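Local coordinates for protein single-stranded-DNA-specific exonuclease RecJ (Thermus thermophilus, PDB 2ZXR) that degrades single-stranded DNA exonucleolytically in the 5' to 3' direction, using divalent cations, and leaves single-stranded RNA without detectable cleavage, at residues A[459-468]-A[499-509]; A[482-493]-A[520-528]. All coordinates share one frame; numbering follows the deposited sequence.

Contact 1 of 2, residues A[459-468]-A[499-509]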
loop_
_atom_site.group_PDB
_atom_site.type_symbol
_atom_site.label_atom_id
_atom_site.label_comp_id
_atom_site.label_asym_id
_atom_site.label_seq_id
_atom_site.Cartn_x
_atom_site.Cartn_y
_atom_site.Cartn_z
ATOM N N GLU A 459 -2.187 -0.180 4.589
ATOM C CA GLU A 459 -2.394 -0.342 6.002
ATOM C C GLU A 459 -1.007 -0.683 6.626
ATOM O O GLU A 459 -0.212 -1.449 6.054
ATOM C CB GLU A 459 -3.396 -1.466 6.207
ATOM C CG GLU A 459 -3.813 -1.705 7.619
ATOM C CD GLU A 459 -5.001 -2.635 7.671
ATOM O OE1 GLU A 459 -5.426 -3.121 6.602
ATOM O OE2 GLU A 459 -5.503 -2.875 8.768
ATOM N N PRO A 460 -0.688 -0.088 7.782
ATOM C CA PRO A 460 0.605 -0.366 8.434
ATOM C C PRO A 460 0.768 -1.800 8.958
ATOM O O PRO A 460 -0.208 -2.437 9.389
ATOM C CB PRO A 460 0.641 0.639 9.582
ATOM C CG PRO A 460 -0.779 0.823 9.910
ATOM C CD PRO A 460 -1.458 0.904 8.553
ATOM N N LEU A 461 2.008 -2.291 8.935
ATOM C CA LEU A 461 2.315 -3.621 9.449
ATOM C C LEU A 461 3.203 -3.514 10.686
ATOM O O LEU A 461 4.171 -2.737 10.700
ATOM C CB LEU A 461 3.046 -4.455 8.407
ATOM C CG LEU A 461 2.296 -4.790 7.129
ATOM C CD1 LEU A 461 3.309 -5.280 6.096
ATOM C CD2 LEU A 461 1.208 -5.829 7.418
ATOM N N PHE A 462 2.874 -4.282 11.720
ATOM C CA PHE A 462 3.666 -4.271 12.946
ATOM C C PHE A 462 4.517 -5.534 12.997
ATOM O O PHE A 462 4.211 -6.557 12.371
ATOM C CB PHE A 462 2.789 -4.232 14.215
ATOM C CG PHE A 462 2.084 -2.924 14.436
ATOM C CD1 PHE A 462 0.829 -2.690 13.886
ATOM C CD2 PHE A 462 2.694 -1.912 15.159
ATOM C CE1 PHE A 462 0.188 -1.452 14.055
ATOM C CE2 PHE A 462 2.075 -0.681 15.331
ATOM C CZ PHE A 462 0.809 -0.450 14.776
ATOM N N LEU A 463 5.582 -5.469 13.778
ATOM C CA LEU A 463 6.444 -6.614 13.913
ATOM C C LEU A 463 6.146 -7.237 15.262
ATOM O O LEU A 463 6.021 -6.527 16.250
ATOM C CB LEU A 463 7.898 -6.159 13.846
ATOM C CG LEU A 463 8.990 -7.193 14.121
ATOM C CD1 LEU A 463 9.070 -8.200 12.952
ATOM C CD2 LEU A 463 10.329 -6.461 14.294
ATOM N N LEU A 464 5.979 -8.551 15.279
ATOM C CA LEU A 464 5.772 -9.307 16.499
ATOM C C LEU A 464 6.939 -10.290 16.474
ATOM O O LEU A 464 7.464 -10.625 15.390
ATOM C CB LEU A 464 4.457 -10.072 16.515
ATOM C CG LEU A 464 3.191 -9.233 16.680
ATOM C CD1 LEU A 464 2.978 -8.393 15.414
ATOM C CD2 LEU A 464 1.992 -10.152 16.925
ATOM N N PHE A 465 7.351 -10.745 17.653
ATOM C CA PHE A 465 8.500 -11.635 17.746
ATOM C C PHE A 465 8.383 -12.541 18.953
ATOM O O PHE A 465 7.880 -12.125 20.001
ATOM C CB PHE A 465 9.772 -10.792 17.864
ATOM C CG PHE A 465 11.046 -11.591 17.788
ATOM C CD1 PHE A 465 11.570 -12.215 18.917
ATOM C CD2 PHE A 465 11.710 -11.749 16.577
ATOM C CE1 PHE A 465 12.749 -13.000 18.838
ATOM C CE2 PHE A 465 12.891 -12.529 16.484
ATOM C CZ PHE A 465 13.402 -13.153 17.623
ATOM N N GLY A 466 8.844 -13.780 18.809
ATOM C CA GLY A 466 8.801 -14.693 19.934
ATOM C C GLY A 466 8.647 -16.166 19.639
ATOM O O GLY A 466 8.784 -16.627 18.494
ATOM N N ALA A 467 8.380 -16.915 20.702
ATOM C CA ALA A 467 8.174 -18.345 20.585
ATOM C C ALA A 467 6.666 -18.472 20.563
ATOM O O ALA A 467 5.985 -18.078 21.503
ATOM C CB ALA A 467 8.766 -19.082 21.788
ATOM N N PRO A 468 6.123 -18.994 19.462
ATOM C CA PRO A 468 4.677 -19.163 19.322
ATOM C C PRO A 468 4.142 -20.106 20.380
ATOM O O PRO A 468 4.860 -20.998 20.829
ATOM C CB PRO A 468 4.536 -19.730 17.915
ATOM C CG PRO A 468 5.816 -20.507 17.741
ATOM C CD PRO A 468 6.847 -19.584 18.323
ATOM N N LEU A 499 5.535 -24.258 13.405
ATOM C CA LEU A 499 6.377 -23.076 13.380
ATOM C C LEU A 499 7.739 -23.309 14.026
ATOM O O LEU A 499 7.875 -24.107 14.960
ATOM C CB LEU A 499 5.674 -21.920 14.102
ATOM C CG LEU A 499 4.293 -21.456 13.627
ATOM C CD1 LEU A 499 4.311 -21.277 12.115
ATOM C CD2 LEU A 499 3.234 -22.456 14.037
ATOM N N PRO A 500 8.776 -22.625 13.525
ATOM C CA PRO A 500 10.075 -22.844 14.161
ATOM C C PRO A 500 9.963 -22.470 15.641
ATOM O O PRO A 500 8.958 -21.887 16.068
ATOM C CB PRO A 500 11.018 -21.935 13.365
ATOM C CG PRO A 500 10.105 -20.963 12.652
ATOM C CD PRO A 500 8.894 -21.778 12.330
ATOM N N PRO A 501 10.978 -22.817 16.450
ATOM C CA PRO A 501 10.917 -22.487 17.882
ATOM C C PRO A 501 10.753 -20.990 18.153
ATOM O O PRO A 501 10.184 -20.579 19.169
ATOM C CB PRO A 501 12.226 -23.070 18.430
ATOM C CG PRO A 501 13.135 -23.095 17.230
ATOM C CD PRO A 501 12.232 -23.512 16.108
ATOM N N GLU A 502 11.261 -20.181 17.235
ATOM C CA GLU A 502 11.151 -18.739 17.341
ATOM C C GLU A 502 10.746 -18.186 15.988
ATOM O O GLU A 502 11.291 -18.588 14.949
ATOM C CB GLU A 502 12.481 -18.119 17.749
ATOM C CG GLU A 502 12.568 -17.685 19.200
ATOM C CD GLU A 502 13.663 -16.648 19.389
ATOM O OE1 GLU A 502 13.898 -16.198 20.535
ATOM O OE2 GLU A 502 14.289 -16.278 18.366
ATOM N N VAL A 503 9.802 -17.250 15.996
ATOM C CA VAL A 503 9.335 -16.646 14.755
ATOM C C VAL A 503 9.306 -15.125 14.783
ATOM O O VAL A 503 9.385 -14.485 15.838
ATOM C CB VAL A 503 7.899 -17.112 14.401
ATOM C CG1 VAL A 503 7.859 -18.612 14.186
ATOM C CG2 VAL A 503 6.951 -16.717 15.511
ATOM N N GLU A 504 9.200 -14.559 13.595
ATOM C CA GLU A 504 9.085 -13.124 13.412
ATOM C C GLU A 504 7.821 -13.001 12.572
ATOM O O GLU A 504 7.604 -13.805 11.676
ATOM C CB GLU A 504 10.275 -12.573 12.631
ATOM C CG GLU A 504 11.248 -11.852 13.497
ATOM C CD GLU A 504 12.421 -11.335 12.736
ATOM O OE1 GLU A 504 13.078 -10.443 13.298
ATOM O OE2 GLU A 504 12.692 -11.811 11.598
ATOM N N VAL A 505 6.993 -12.011 12.864
ATOM C CA VAL A 505 5.746 -11.824 12.127
ATOM C C VAL A 505 5.530 -10.378 11.730
ATOM O O VAL A 505 5.708 -9.485 12.560
ATOM C CB VAL A 505 4.518 -12.200 12.974
ATOM C CG1 VAL A 505 3.227 -11.851 12.187
ATOM C CG2 VAL A 505 4.551 -13.682 13.337
ATOM N N ALA A 506 5.135 -10.161 10.471
ATOM C CA ALA A 506 4.816 -8.837 9.968
ATOM C C ALA A 506 3.299 -8.915 9.911
ATOM O O ALA A 506 2.751 -9.687 9.116
ATOM C CB ALA A 506 5.368 -8.639 8.595
ATOM N N GLY A 507 2.598 -8.145 10.740
ATOM C CA GLY A 507 1.157 -8.275 10.707
ATOM C C GLY A 507 0.280 -7.056 10.837
ATOM O O GLY A 507 0.707 -6.022 11.326
ATOM N N LEU A 508 -0.971 -7.215 10.416
ATOM C CA LEU A 508 -1.970 -6.152 10.474
ATOM C C LEU A 508 -2.735 -6.234 11.790
ATOM O O LEU A 508 -3.237 -7.307 12.152
ATOM C CB LEU A 508 -2.961 -6.318 9.310
ATOM C CG LEU A 508 -2.338 -6.238 7.915
ATOM C CD1 LEU A 508 -3.240 -6.955 6.855
ATOM C CD2 LEU A 508 -2.143 -4.743 7.572
ATOM N N LEU A 509 -2.832 -5.113 12.493
ATOM C CA LEU A 509 -3.571 -5.066 13.752
ATOM C C LEU A 509 -5.041 -5.128 13.334
ATOM O O LEU A 509 -5.524 -4.255 12.610
ATOM C CB LEU A 509 -3.335 -3.745 14.490
ATOM C CG LEU A 509 -3.395 -3.755 16.031
ATOM C CD1 LEU A 509 -3.926 -2.437 16.484
ATOM C CD2 LEU A 509 -4.219 -4.915 16.609
HETATM O O HOH W 1 -4.838 -1.669 11.001
HETATM O O HOH W 2 -1.898 -2.755 11.499
#

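Contact 2 of 2, residues A[482-493]-A[520-528]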
loop_
_atom_site.group_PDB
_atom_site.type_symbol
_atom_site.label_atom_id
_atom_site.label_comp_id
_atom_site.label_asym_id
_atom_site.label_seq_id
_atom_site.Cartn_x
_atom_site.Cartn_y
_atom_site.Cartn_z
ATOM N N PHE A 482 -1.878 -18.893 16.533
ATOM C CA PHE A 482 -0.995 -19.069 17.682
ATOM C C PHE A 482 -0.846 -17.746 18.418
ATOM O O PHE A 482 -1.442 -16.740 18.019
ATOM C CB PHE A 482 0.371 -19.594 17.230
ATOM C CG PHE A 482 1.094 -18.682 16.297
ATOM C CD1 PHE A 482 1.990 -17.736 16.783
ATOM C CD2 PHE A 482 0.857 -18.743 14.926
ATOM C CE1 PHE A 482 2.640 -16.861 15.916
ATOM C CE2 PHE A 482 1.498 -17.875 14.051
ATOM C CZ PHE A 482 2.391 -16.931 14.548
ATOM N N ARG A 483 -0.058 -17.741 19.489
ATOM C CA ARG A 483 0.124 -16.528 20.268
ATOM C C ARG A 483 1.551 -16.083 20.466
ATOM O O ARG A 483 2.454 -16.901 20.626
ATOM C CB ARG A 483 -0.521 -16.680 21.649
ATOM C CG ARG A 483 -2.019 -16.550 21.638
ATOM C CD ARG A 483 -2.512 -16.034 22.977
ATOM N NE ARG A 483 -3.854 -15.469 22.863
ATOM C CZ ARG A 483 -4.918 -16.150 22.448
ATOM N NH1 ARG A 483 -4.799 -17.434 22.109
ATOM N NH2 ARG A 483 -6.098 -15.547 22.361
ATOM N N LEU A 484 1.746 -14.769 20.461
ATOM C CA LEU A 484 3.060 -14.190 20.693
ATOM C C LEU A 484 2.870 -13.110 21.746
ATOM O O LEU A 484 2.206 -12.093 21.489
ATOM C CB LEU A 484 3.644 -13.567 19.421
ATOM C CG LEU A 484 4.128 -14.484 18.298
ATOM C CD1 LEU A 484 4.795 -13.627 17.234
ATOM C CD2 LEU A 484 5.111 -15.516 18.830
ATOM N N LYS A 485 3.452 -13.341 22.927
ATOM C CA LYS A 485 3.359 -12.410 24.046
ATOM C C LYS A 485 1.890 -12.072 24.325
ATOM O O LYS A 485 1.535 -10.902 24.479
ATOM C CB LYS A 485 4.122 -11.116 23.737
ATOM C CG LYS A 485 5.506 -11.291 23.109
ATOM C CD LYS A 485 6.458 -12.029 24.027
ATOM C CE LYS A 485 7.815 -12.186 23.356
ATOM N NZ LYS A 485 8.733 -13.097 24.104
ATOM N N GLY A 486 1.037 -13.090 24.360
ATOM C CA GLY A 486 -0.376 -12.858 24.629
ATOM C C GLY A 486 -1.224 -12.293 23.491
ATOM O O GLY A 486 -2.418 -12.048 23.672
ATOM N N VAL A 487 -0.632 -12.071 22.320
ATOM C CA VAL A 487 -1.400 -11.546 21.181
ATOM C C VAL A 487 -1.750 -12.677 20.219
ATOM O O VAL A 487 -0.857 -13.389 19.763
ATOM C CB VAL A 487 -0.602 -10.491 20.384
ATOM C CG1 VAL A 487 -1.354 -10.147 19.110
ATOM C CG2 VAL A 487 -0.372 -9.253 21.228
ATOM N N ARG A 488 -3.032 -12.840 19.895
ATOM C CA ARG A 488 -3.420 -13.908 18.983
ATOM C C ARG A 488 -3.214 -13.524 17.529
ATOM O O ARG A 488 -3.689 -12.477 17.082
ATOM C CB ARG A 488 -4.886 -14.327 19.180
ATOM C CG ARG A 488 -5.237 -15.572 18.342
ATOM C CD ARG A 488 -6.519 -16.278 18.786
ATOM N NE ARG A 488 -7.677 -15.859 18.010
ATOM C CZ ARG A 488 -8.306 -16.608 17.110
ATOM N NH1 ARG A 488 -7.900 -17.849 16.861
ATOM N NH2 ARG A 488 -9.334 -16.100 16.437
ATOM N N VAL A 489 -2.531 -14.387 16.785
ATOM C CA VAL A 489 -2.258 -14.134 15.380
ATOM C C VAL A 489 -2.758 -15.262 14.480
ATOM O O VAL A 489 -2.676 -16.430 14.841
ATOM C CB VAL A 489 -0.720 -13.839 15.177
ATOM C CG1 VAL A 489 0.070 -14.434 16.290
ATOM C CG2 VAL A 489 -0.221 -14.352 13.842
ATOM N N LEU A 490 -3.309 -14.885 13.325
ATOM C CA LEU A 490 -3.850 -15.805 12.331
ATOM C C LEU A 490 -2.929 -15.769 11.139
ATOM O O LEU A 490 -2.477 -14.695 10.727
ATOM C CB LEU A 490 -5.236 -15.357 11.892
ATOM C CG LEU A 490 -6.242 -15.225 13.026
ATOM C CD1 LEU A 490 -7.414 -14.365 12.554
ATOM C CD2 LEU A 490 -6.698 -16.618 13.471
ATOM N N ALA A 491 -2.669 -16.934 10.560
ATOM C CA ALA A 491 -1.745 -17.004 9.440
ATOM C C ALA A 491 -1.909 -18.208 8.515
ATOM O O ALA A 491 -2.496 -19.223 8.876
ATOM C CB ALA A 491 -0.309 -16.982 9.989
ATOM N N TRP A 492 -1.359 -18.080 7.321
ATOM C CA TRP A 492 -1.358 -19.154 6.342
ATOM C C TRP A 492 0.101 -19.582 6.233
ATOM O O TRP A 492 0.902 -18.944 5.543
ATOM C CB TRP A 492 -1.875 -18.654 4.996
ATOM C CG TRP A 492 -3.321 -18.352 5.061
ATOM C CD1 TRP A 492 -3.915 -17.248 5.610
ATOM C CD2 TRP A 492 -4.382 -19.228 4.671
ATOM N NE1 TRP A 492 -5.282 -17.389 5.590
ATOM C CE2 TRP A 492 -5.595 -18.596 5.019
ATOM C CE3 TRP A 492 -4.421 -20.494 4.060
ATOM C CZ2 TRP A 492 -6.839 -19.187 4.780
ATOM C CZ3 TRP A 492 -5.660 -21.081 3.819
ATOM C CH2 TRP A 492 -6.852 -20.427 4.180
ATOM N N LYS A 493 0.446 -20.659 6.932
ATOM C CA LYS A 493 1.814 -21.138 6.940
ATOM C C LYS A 493 2.267 -21.661 5.593
ATOM O O LYS A 493 1.725 -22.634 5.077
ATOM C CB LYS A 493 1.994 -22.225 8.003
ATOM C CG LYS A 493 3.431 -22.715 8.140
ATOM C CD LYS A 493 4.365 -21.588 8.527
ATOM C CE LYS A 493 5.793 -22.069 8.713
ATOM N NZ LYS A 493 6.437 -22.497 7.434
ATOM N N TYR A 520 -9.029 -7.920 19.525
ATOM C CA TYR A 520 -7.902 -7.282 18.856
ATOM C C TYR A 520 -6.809 -8.274 18.621
ATOM O O TYR A 520 -6.130 -8.691 19.539
ATOM C CB TYR A 520 -7.431 -6.113 19.696
ATOM C CG TYR A 520 -8.504 -5.071 19.708
ATOM C CD1 TYR A 520 -8.554 -4.093 18.712
ATOM C CD2 TYR A 520 -9.550 -5.134 20.637
ATOM C CE1 TYR A 520 -9.615 -3.205 18.634
ATOM C CE2 TYR A 520 -10.618 -4.256 20.567
ATOM C CZ TYR A 520 -10.647 -3.297 19.565
ATOM O OH TYR A 520 -11.703 -2.430 19.477
ATOM N N GLU A 521 -6.627 -8.642 17.368
ATOM C CA GLU A 521 -5.653 -9.661 17.030
ATOM C C GLU A 521 -4.827 -9.246 15.846
ATOM O O GLU A 521 -5.036 -8.178 15.277
ATOM C CB GLU A 521 -6.405 -10.950 16.704
ATOM C CG GLU A 521 -7.492 -11.247 17.731
ATOM C CD GLU A 521 -8.377 -12.412 17.345
ATOM O OE1 GLU A 521 -8.448 -13.368 18.147
ATOM O OE2 GLU A 521 -8.996 -12.364 16.251
ATOM N N VAL A 522 -3.896 -10.105 15.463
ATOM C CA VAL A 522 -3.043 -9.804 14.335
ATOM C C VAL A 522 -3.200 -10.826 13.227
ATOM O O VAL A 522 -3.204 -12.032 13.461
ATOM C CB VAL A 522 -1.549 -9.721 14.762
ATOM C CG1 VAL A 522 -0.665 -9.575 13.558
ATOM C CG2 VAL A 522 -1.342 -8.530 15.674
ATOM N N GLN A 523 -3.356 -10.318 12.017
ATOM C CA GLN A 523 -3.495 -11.147 10.843
ATOM C C GLN A 523 -2.114 -11.082 10.231
ATOM O O GLN A 523 -1.691 -10.023 9.762
ATOM C CB GLN A 523 -4.506 -10.522 9.882
ATOM C CG GLN A 523 -4.741 -11.311 8.600
ATOM C CD GLN A 523 -5.630 -12.529 8.829
ATOM O OE1 GLN A 523 -6.645 -12.445 9.529
ATOM N NE2 GLN A 523 -5.262 -13.662 8.223
ATOM N N ALA A 524 -1.413 -12.203 10.226
ATOM C CA ALA A 524 -0.066 -12.220 9.669
ATOM C C ALA A 524 -0.040 -12.120 8.136
ATOM O O ALA A 524 -0.775 -12.831 7.468
ATOM C CB ALA A 524 0.664 -13.485 10.127
ATOM N N VAL A 525 0.789 -11.222 7.592
ATOM C CA VAL A 525 0.940 -11.090 6.147
ATOM C C VAL A 525 2.216 -11.860 5.787
ATOM O O VAL A 525 2.320 -12.447 4.698
ATOM C CB VAL A 525 1.054 -9.614 5.660
ATOM C CG1 VAL A 525 -0.146 -8.811 6.133
ATOM C CG2 VAL A 525 2.325 -8.996 6.152
ATOM N N ASP A 526 3.207 -11.836 6.671
ATOM C CA ASP A 526 4.405 -12.637 6.426
ATOM C C ASP A 526 4.849 -13.174 7.773
ATOM O O ASP A 526 4.585 -12.565 8.815
ATOM C CB ASP A 526 5.547 -11.865 5.750
ATOM C CG ASP A 526 6.567 -12.809 5.061
ATOM O OD1 ASP A 526 6.353 -14.049 5.071
ATOM O OD2 ASP A 526 7.584 -12.328 4.501
ATOM N N LEU A 527 5.505 -14.326 7.738
ATOM C CA LEU A 527 5.961 -15.005 8.944
ATOM C C LEU A 527 7.241 -15.781 8.608
ATOM O O LEU A 527 7.329 -16.401 7.532
ATOM C CB LEU A 527 4.841 -15.940 9.408
ATOM C CG LEU A 527 5.003 -16.967 10.521
ATOM C CD1 LEU A 527 3.640 -17.600 10.758
ATOM C CD2 LEU A 527 6.013 -18.046 10.127
ATOM N N ARG A 528 8.217 -15.761 9.522
ATOM C CA ARG A 528 9.486 -16.438 9.267
ATOM C C ARG A 528 10.364 -16.699 10.497
ATOM O O ARG A 528 10.120 -16.187 11.590
ATOM C CB ARG A 528 10.308 -15.600 8.289
ATOM C CG ARG A 528 10.823 -14.313 8.929
ATOM C CD ARG A 528 11.688 -13.470 7.998
ATOM N NE ARG A 528 12.308 -12.354 8.717
ATOM C CZ ARG A 528 13.149 -11.480 8.168
ATOM N NH1 ARG A 528 13.476 -11.585 6.889
ATOM N NH2 ARG A 528 13.662 -10.499 8.896
HETATM O O HOH W 3 -0.307 -15.557 6.807
#

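Contact 1 of 2, residues A[459-468]-A[499-509]
Strands 462-466 and 503-509 run antiparallel, their short axes 4.7 Å apart, and three reciprocal pairs of backbone hydrogen bonds join Phe462 to Gly507, Leu464 to Val505 and Gly466 to Val503. Two waters carry the pairing past the last direct bond: one links the carboxylate of Glu459 to Leu509 O, the other joins Pro460 O to Leu509 N. At this end Leu508 CD2 is the meeting point, with Leu461 CD2 at 3.5 Å from it and Glu459 CG at the same distance, the glutamate chain crossing the leucine at about a right angle. Farther along, Phe465 CG swings anti to its own N (chi1 -172°), which lays the ring back over the partner strand, with Val503 O 3.6 Å above one face. The carboxylate of Glu502 reaches the far end of that ring, OE2 lying 3.3 Å from Phe465 CZ, its plane 79° from the ring plane. Arg640 makes a cation-pi contact with the same ring. On the opposite face Leu464 CB meets Val505 CB at 4.1 Å; in the loops beyond, Pro468 CG packs on Leu499 CB at 3.9 Å. These OB-domain strands are interior in the mixed sheet: 426-433 flanks 462-466, while 517-528 flanks 503-514 and supplies Arg528, the salt-bridge partner of Glu504. Leu464 and Val505 also touch Leu484 of strand 479-484.

Contact 2 of 2, residues A[482-493]-A[520-528]
Arg488 and Glu521 form a salt bridge at one end of a parallel strand pair, 487-492 beside 520-524, in the OB domain; 487-492 is also half of a hairpin, closed on 479-484 by a type I' turn at Leu484-Val487. Val522 N donates to Arg488 O, Leu490 N to Val522 O and Ala524 N to Leu490 O. Glu521 leaves its strand with CB only 3.1 Å from Arg488 O. CG stays alongside the same carbonyl, and CD lies 3.6 Å from Arg488 NE, with the carboxylate plane turned 49° from the guanidinium. OE1 takes a nearly straight bond from Arg488 NE at 2.6 Å (169°) and a weak one from NH2; it lies in the guanidinium plane, whereas NE comes to it from above the carboxylate plane. OE2 bonds to Asn512. Arg488 reaches the acid by a bend at chi3 (96°), and Leu490 CD2 lies over one guanidinium face. Val487, Val489, Val522 and Ala524 pack on the apolar side. Beyond a corner at Val525, Leu527 CD1 returns to Ala491 and to the Phe482 ring, 3.9 Å from Phe482 CE2. Where pairing stops, a water accepts from Trp492 N and donates to Ala524 O, 2.8 Å from each.

Overall arrangement
Contacts 1 and 2 belong to one mixed sheet, their centres about 6 Å apart, and their segments alternate along the chain. Strands 503-514 and 517-528 are the seam between them, where Ala506 O probably accepts from Val525 N. Contact 1 is antiparallel and contact 2 parallel, and both are only partly buried. Contact 1 buries more surface, 922 against 618 Å². Backbone bonds, apolar packing and bridging waters occur in both; the chemical difference is the Arg488-Glu521 ion pair made within contact 2. Their apolar sides meet where Pro468 packs on Phe482 and Leu464 on Val522. Both lie away from the metal site.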